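Local coordinates for protein arginine--tRNA ligase (Campylobacter jejuni, PDB 3FNR) that catalyses the ATP-dependent attachment of L-arginine to tRNA(Arg), releasing AMP and diphosphate, at residues V275-D280 against Y310-K315; V300-S305 against F323-L328. The protein carries 1 engineered substitution. All blocks are in the same frame, centred on the assembly; numbering follows the deposited sequence.

Interaction 1: residues V275-D280 against Y310-K315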
loop_
_atom_site.group_PDB
_atom_site.type_symbol
_atom_site.label_atom_id
_atom_site.label_comp_id
_atom_site.label_asym_id
_atom_site.label_seq_id
_atom_site.Cartn_x
_atom_site.Cartn_y
_atom_site.Cartn_z
ATOM N N VAL A 275 9.873 -6.948 7.190
ATOM C CA VAL A 275 9.870 -5.945 8.255
ATOM C C VAL A 275 10.000 -6.636 9.623
ATOM O O VAL A 275 9.328 -7.638 9.886
ATOM C CB VAL A 275 8.596 -5.065 8.203
ATOM C CG1 VAL A 275 8.547 -4.097 9.363
ATOM C CG2 VAL A 275 8.528 -4.300 6.890
ATOM N N SER A 276 10.880 -6.117 10.478
ATOM C CA SER A 276 10.963 -6.564 11.866
ATOM C C SER A 276 10.311 -5.549 12.786
ATOM O O SER A 276 10.743 -4.393 12.852
ATOM C CB SER A 276 12.414 -6.772 12.290
ATOM O OG SER A 276 12.995 -7.861 11.602
ATOM N N LEU A 277 9.272 -5.974 13.497
ATOM C CA LEU A 277 8.647 -5.117 14.498
ATOM C C LEU A 277 9.151 -5.462 15.885
ATOM O O LEU A 277 9.227 -6.635 16.253
ATOM C CB LEU A 277 7.125 -5.228 14.453
ATOM C CG LEU A 277 6.377 -4.418 13.400
ATOM C CD1 LEU A 277 4.937 -4.883 13.345
ATOM C CD2 LEU A 277 6.457 -2.914 13.671
ATOM N N LEU A 278 9.496 -4.429 16.645
ATOM C CA LEU A 278 9.982 -4.595 18.011
ATOM C C LEU A 278 9.113 -3.831 18.993
ATOM O O LEU A 278 8.528 -2.806 18.642
ATOM C CB LEU A 278 11.425 -4.094 18.149
ATOM C CG LEU A 278 12.550 -4.708 17.317
ATOM C CD1 LEU A 278 13.811 -3.895 17.498
ATOM C CD2 LEU A 278 12.801 -6.144 17.707
ATOM N N LYS A 279 9.036 -4.350 20.216
ATOM C CA LYS A 279 8.497 -3.617 21.358
ATOM C C LYS A 279 9.417 -3.841 22.558
ATOM O O LYS A 279 9.643 -4.986 22.969
ATOM C CB LYS A 279 7.067 -4.053 21.686
ATOM C CG LYS A 279 6.370 -3.139 22.690
ATOM C CD LYS A 279 5.576 -3.935 23.720
ATOM C CE LYS A 279 4.117 -4.119 23.324
ATOM N NZ LYS A 279 3.297 -2.934 23.696
ATOM N N ASP A 280 9.944 -2.733 23.090
ATOM C CA ASP A 280 10.891 -2.705 24.223
ATOM C C ASP A 280 12.201 -3.468 23.970
ATOM O O ASP A 280 12.801 -4.023 24.895
ATOM C CB ASP A 280 10.222 -3.154 25.541
ATOM C CG ASP A 280 9.053 -2.258 25.950
ATOM O OD1 ASP A 280 8.001 -2.799 26.366
ATOM O OD2 ASP A 280 9.184 -1.018 25.861
ATOM N N TYR A 310 3.555 5.670 8.246
ATOM C CA TYR A 310 4.877 6.281 8.304
ATOM C C TYR A 310 5.966 5.219 8.297
ATOM O O TYR A 310 6.851 5.234 7.438
ATOM C CB TYR A 310 5.048 7.191 9.525
ATOM C CG TYR A 310 6.337 7.998 9.444
ATOM C CD1 TYR A 310 7.567 7.458 9.861
ATOM C CD2 TYR A 310 6.336 9.281 8.901
ATOM C CE1 TYR A 310 8.758 8.188 9.745
ATOM C CE2 TYR A 310 7.511 10.018 8.785
ATOM C CZ TYR A 310 8.713 9.468 9.203
ATOM O OH TYR A 310 9.860 10.215 9.085
ATOM N N ILE A 311 5.905 4.328 9.283
ATOM C CA ILE A 311 6.920 3.323 9.530
ATOM C C ILE A 311 7.147 2.480 8.288
ATOM O O ILE A 311 8.287 2.281 7.879
ATOM C CB ILE A 311 6.507 2.413 10.714
ATOM C CG1 ILE A 311 6.545 3.197 12.024
ATOM C CG2 ILE A 311 7.414 1.199 10.822
ATOM C CD1 ILE A 311 5.731 2.559 13.144
ATOM N N PHE A 312 6.056 2.036 7.660
ATOM C CA PHE A 312 6.154 1.104 6.538
ATOM C C PHE A 312 6.591 1.736 5.214
ATOM O O PHE A 312 6.832 1.035 4.232
ATOM C CB PHE A 312 4.872 0.270 6.409
ATOM C CG PHE A 312 4.783 -0.840 7.424
ATOM C CD1 PHE A 312 5.247 -2.113 7.119
ATOM C CD2 PHE A 312 4.291 -0.601 8.701
ATOM C CE1 PHE A 312 5.189 -3.139 8.054
ATOM C CE2 PHE A 312 4.241 -1.623 9.647
ATOM C CZ PHE A 312 4.688 -2.894 9.318
ATOM N N LEU A 313 6.705 3.061 5.207
ATOM C CA LEU A 313 7.185 3.802 4.050
ATOM C C LEU A 313 8.614 4.312 4.244
ATOM O O LEU A 313 9.231 4.797 3.301
ATOM C CB LEU A 313 6.260 4.984 3.784
ATOM C CG LEU A 313 6.197 5.524 2.361
ATOM C CD1 LEU A 313 5.414 4.565 1.464
ATOM C CD2 LEU A 313 5.570 6.900 2.379
ATOM N N SER A 314 9.140 4.155 5.456
ATOM C CA SER A 314 10.280 4.946 5.927
ATOM C C SER A 314 11.649 4.475 5.455
ATOM O O SER A 314 12.645 5.166 5.661
ATOM C CB SER A 314 10.258 5.051 7.460
ATOM O OG SER A 314 10.471 3.779 8.049
ATOM N N LYS A 315 11.712 3.308 4.833
ATOM C CA LYS A 315 12.976 2.839 4.281
ATOM C C LYS A 315 12.768 2.208 2.911
ATOM O O LYS A 315 11.702 1.640 2.644
ATOM C CB LYS A 315 13.674 1.875 5.260
ATOM C CG LYS A 315 15.178 1.611 5.014
ATOM C CD LYS A 315 16.105 2.812 5.309
ATOM C CE LYS A 315 16.423 3.673 4.067
ATOM N NZ LYS A 315 16.957 2.904 2.902
#
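Within the Rossmann-type catalytic domain of this class I synthetase, Phe312, in the turn that follows on from helix 305-311, brings its ring up to Val275 and Leu277 on strand 267-279 of the central, mixed sheet. Val275 offers both methyls to one corner of the ring: CG1 and CG2 each lie 3.7 Å from Phe312 CE1. Its chi1 of 176° sets CG1 anti to the backbone N and CG2 anti to the carbonyl carbon, so that the two branches straddle Phe312 CE1. The two side chains approach obliquely. Leu277 meets the far end of the ring, with CD1 near the ring plane and 4.5 Å from Phe312 CZ. Leu277 also touches Ile47 of the HIGH motif, while Phe312 packs on Ala50 and Arg51 of helix 50-65, so this apolar patch adjoins the ATP-binding signature. The chain turns beside the ring in a type I beta turn from Ile311 to Ser314. Two donors of Ser314 grip Ile311 O from the same face of its carbonyl plane: the backbone N at 3.2 Å and OG at 2.7 Å, with OG tilted 22° from the plane.

Interaction 2: residues V300-S305 against F323-L328; sequences VDEIGS and FDISDL
Ile303 and Ile325 share one rotamer, with CG1 wedged between the backbone N and the carbonyl carbon (chi1 73° and 68°), and this swings each CG2 anti to its own carbonyl carbon, where the two side chains meet at about a right angle. Ile303 CG2 lies 4.1 Å from Ile325 CB and the same distance from Ile325 CG2. Beside Ile325, Leu328 leans on the same methyl, its CD1 3.8 Å from both Ile303 CB and Ile303 CG2, so one delta methyl rests on the branch point and its CG2 methyl. Glu302, extended from CG outward, passes across Ile325 and brings OE1 to 3.5 Å from Ile325 CD1. This is a van der Waals contact: the carboxylate has polar partners elsewhere, a hydrogen bond between OE2 and Tyr284 OH and a salt bridge from OE1 to Lys279 NZ. The short 3-10 segment carrying Ile325 and Leu328 starts at an Asx turn, in which Ser326 N donates to Asp324 OD1 over 3.2 Å, nearly straight at 165°, on the anti side but tilted out of the carboxylate plane. Asp324 OD2 takes Gly281 N, tying the turn to the hairpin bend after strand 267-279. The contact thus joins the end of helix 296-303 to the exit of strand 321-324, with helix 305-311 beside it: Ile303 touches Ile311 and Leu328 touches Ala307.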
loop_
_atom_site.group_PDB
_atom_site.type_symbol
_atom_site.label_atom_id
_atom_site.label_comp_id
_atom_site.label_asym_id
_atom_site.label_seq_id
_atom_site.Cartn_x
_atom_site.Cartn_y
_atom_site.Cartn_z
ATOM N N VAL A 300 -2.399 -1.993 13.801
ATOM C CA VAL A 300 -3.102 -0.712 13.630
ATOM C C VAL A 300 -3.900 -0.343 14.885
ATOM O O VAL A 300 -3.996 0.831 15.240
ATOM C CB VAL A 300 -4.015 -0.669 12.369
ATOM C CG1 VAL A 300 -4.629 0.726 12.187
ATOM C CG2 VAL A 300 -3.241 -1.011 11.130
ATOM N N ASP A 301 -4.449 -1.349 15.564
ATOM C CA ASP A 301 -5.144 -1.143 16.839
ATOM C C ASP A 301 -4.199 -0.552 17.889
ATOM O O ASP A 301 -4.574 0.347 18.647
ATOM C CB ASP A 301 -5.731 -2.464 17.356
ATOM C CG ASP A 301 -7.003 -2.880 16.622
ATOM O OD1 ASP A 301 -7.740 -1.997 16.131
ATOM O OD2 ASP A 301 -7.266 -4.103 16.544
ATOM N N GLU A 302 -2.967 -1.048 17.899
ATOM C CA GLU A 302 -1.980 -0.641 18.880
ATOM C C GLU A 302 -1.319 0.692 18.542
ATOM O O GLU A 302 -1.262 1.580 19.391
ATOM C CB GLU A 302 -0.924 -1.734 19.053
ATOM C CG GLU A 302 -0.041 -1.552 20.279
ATOM C CD GLU A 302 0.620 -2.844 20.731
ATOM O OE1 GLU A 302 1.585 -2.766 21.519
ATOM O OE2 GLU A 302 0.179 -3.936 20.311
ATOM N N ILE A 303 -0.829 0.841 17.313
ATOM C CA ILE A 303 -0.045 2.026 16.960
ATOM C C ILE A 303 -0.806 3.132 16.217
ATOM O O ILE A 303 -0.335 4.263 16.142
ATOM C CB ILE A 303 1.254 1.660 16.205
ATOM C CG1 ILE A 303 0.958 1.218 14.765
ATOM C CG2 ILE A 303 2.054 0.616 16.997
ATOM C CD1 ILE A 303 2.184 1.085 13.889
ATOM N N GLY A 304 -1.975 2.816 15.669
ATOM C CA GLY A 304 -2.711 3.799 14.881
ATOM C C GLY A 304 -2.266 3.829 13.432
ATOM O O GLY A 304 -1.148 3.421 13.099
ATOM N N SER A 305 -3.151 4.335 12.579
ATOM C CA SER A 305 -2.972 4.344 11.128
ATOM C C SER A 305 -1.791 5.187 10.642
ATOM O O SER A 305 -1.013 4.733 9.799
ATOM C CB SER A 305 -4.258 4.824 10.450
ATOM O OG SER A 305 -4.137 4.776 9.041
ATOM N N PHE A 323 11.872 -1.606 13.252
ATOM C CA PHE A 323 11.333 -0.495 14.019
ATOM C C PHE A 323 10.828 -0.928 15.381
ATOM O O PHE A 323 10.159 -1.948 15.502
ATOM C CB PHE A 323 10.219 0.218 13.249
ATOM C CG PHE A 323 9.977 1.623 13.711
ATOM C CD1 PHE A 323 10.692 2.680 13.153
ATOM C CD2 PHE A 323 9.042 1.894 14.708
ATOM C CE1 PHE A 323 10.479 3.991 13.583
ATOM C CE2 PHE A 323 8.822 3.197 15.144
ATOM C CZ PHE A 323 9.543 4.248 14.581
ATOM N N ASP A 324 11.168 -0.142 16.401
ATOM C CA ASP A 324 10.655 -0.350 17.749
ATOM C C ASP A 324 9.474 0.582 17.991
ATOM O O ASP A 324 9.619 1.805 17.957
ATOM C CB ASP A 324 11.747 -0.116 18.802
ATOM C CG ASP A 324 11.444 -0.806 20.136
ATOM O OD1 ASP A 324 10.265 -0.850 20.556
ATOM O OD2 ASP A 324 12.397 -1.302 20.775
ATOM N N ILE A 325 8.315 -0.016 18.258
ATOM C CA ILE A 325 7.063 0.722 18.436
ATOM C C ILE A 325 6.960 1.517 19.745
ATOM O O ILE A 325 6.022 2.302 19.926
ATOM C CB ILE A 325 5.824 -0.204 18.280
ATOM C CG1 ILE A 325 5.734 -1.209 19.436
ATOM C CG2 ILE A 325 5.835 -0.890 16.904
ATOM C CD1 ILE A 325 4.366 -1.833 19.604
ATOM N N SER A 326 7.921 1.304 20.646
ATOM C CA SER A 326 7.994 2.032 21.910
ATOM C C SER A 326 8.427 3.482 21.690
ATOM O O SER A 326 8.239 4.337 22.560
ATOM C CB SER A 326 8.961 1.334 22.870
ATOM O OG SER A 326 10.272 1.293 22.332
ATOM N N ASP A 327 9.006 3.746 20.517
ATOM C CA ASP A 327 9.437 5.085 20.112
ATOM C C ASP A 327 8.254 6.040 19.921
ATOM O O ASP A 327 8.413 7.259 20.006
ATOM C CB ASP A 327 10.256 5.014 18.817
ATOM C CG ASP A 327 11.530 4.180 18.958
ATOM O OD1 ASP A 327 12.327 4.164 17.995
ATOM O OD2 ASP A 327 11.738 3.538 20.015
ATOM N N LEU A 328 7.070 5.475 19.687
ATOM C CA LEU A 328 5.839 6.243 19.490
ATOM C C LEU A 328 5.219 6.751 20.797
ATOM O O LEU A 328 4.157 7.375 20.792
ATOM C CB LEU A 328 4.822 5.409 18.709
ATOM C CG LEU A 328 5.370 4.676 17.483
ATOM C CD1 LEU A 328 4.349 3.698 16.955
ATOM C CD2 LEU A 328 5.814 5.645 16.385
#

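Overall arrangement
Interaction 1 uses strand 267-279 and interaction 2 its sheet neighbour 321-324, and their centres are about 8 Å apart. Backbone bonds, among them a probable one from Leu278 N to Phe323 O (2.8 Å), and the Lys279 NZ to Glu302 OE1 salt bridge join the two. Their segments alternate along the chain: helices 296-303 and 305-311 follow each other between the two strands, the first meeting the exit of 321-324 in interaction 2 and the second leading into the turn of interaction 1. Interaction 1 is wholly apolar, gathered round one buried aromatic ring beside the HIGH motif. Interaction 2 is aliphatic at its centre, with buried Ile325, but one border is an exposed acidic side chain, so its chemistry shifts from hydrophobic to charged toward the surface.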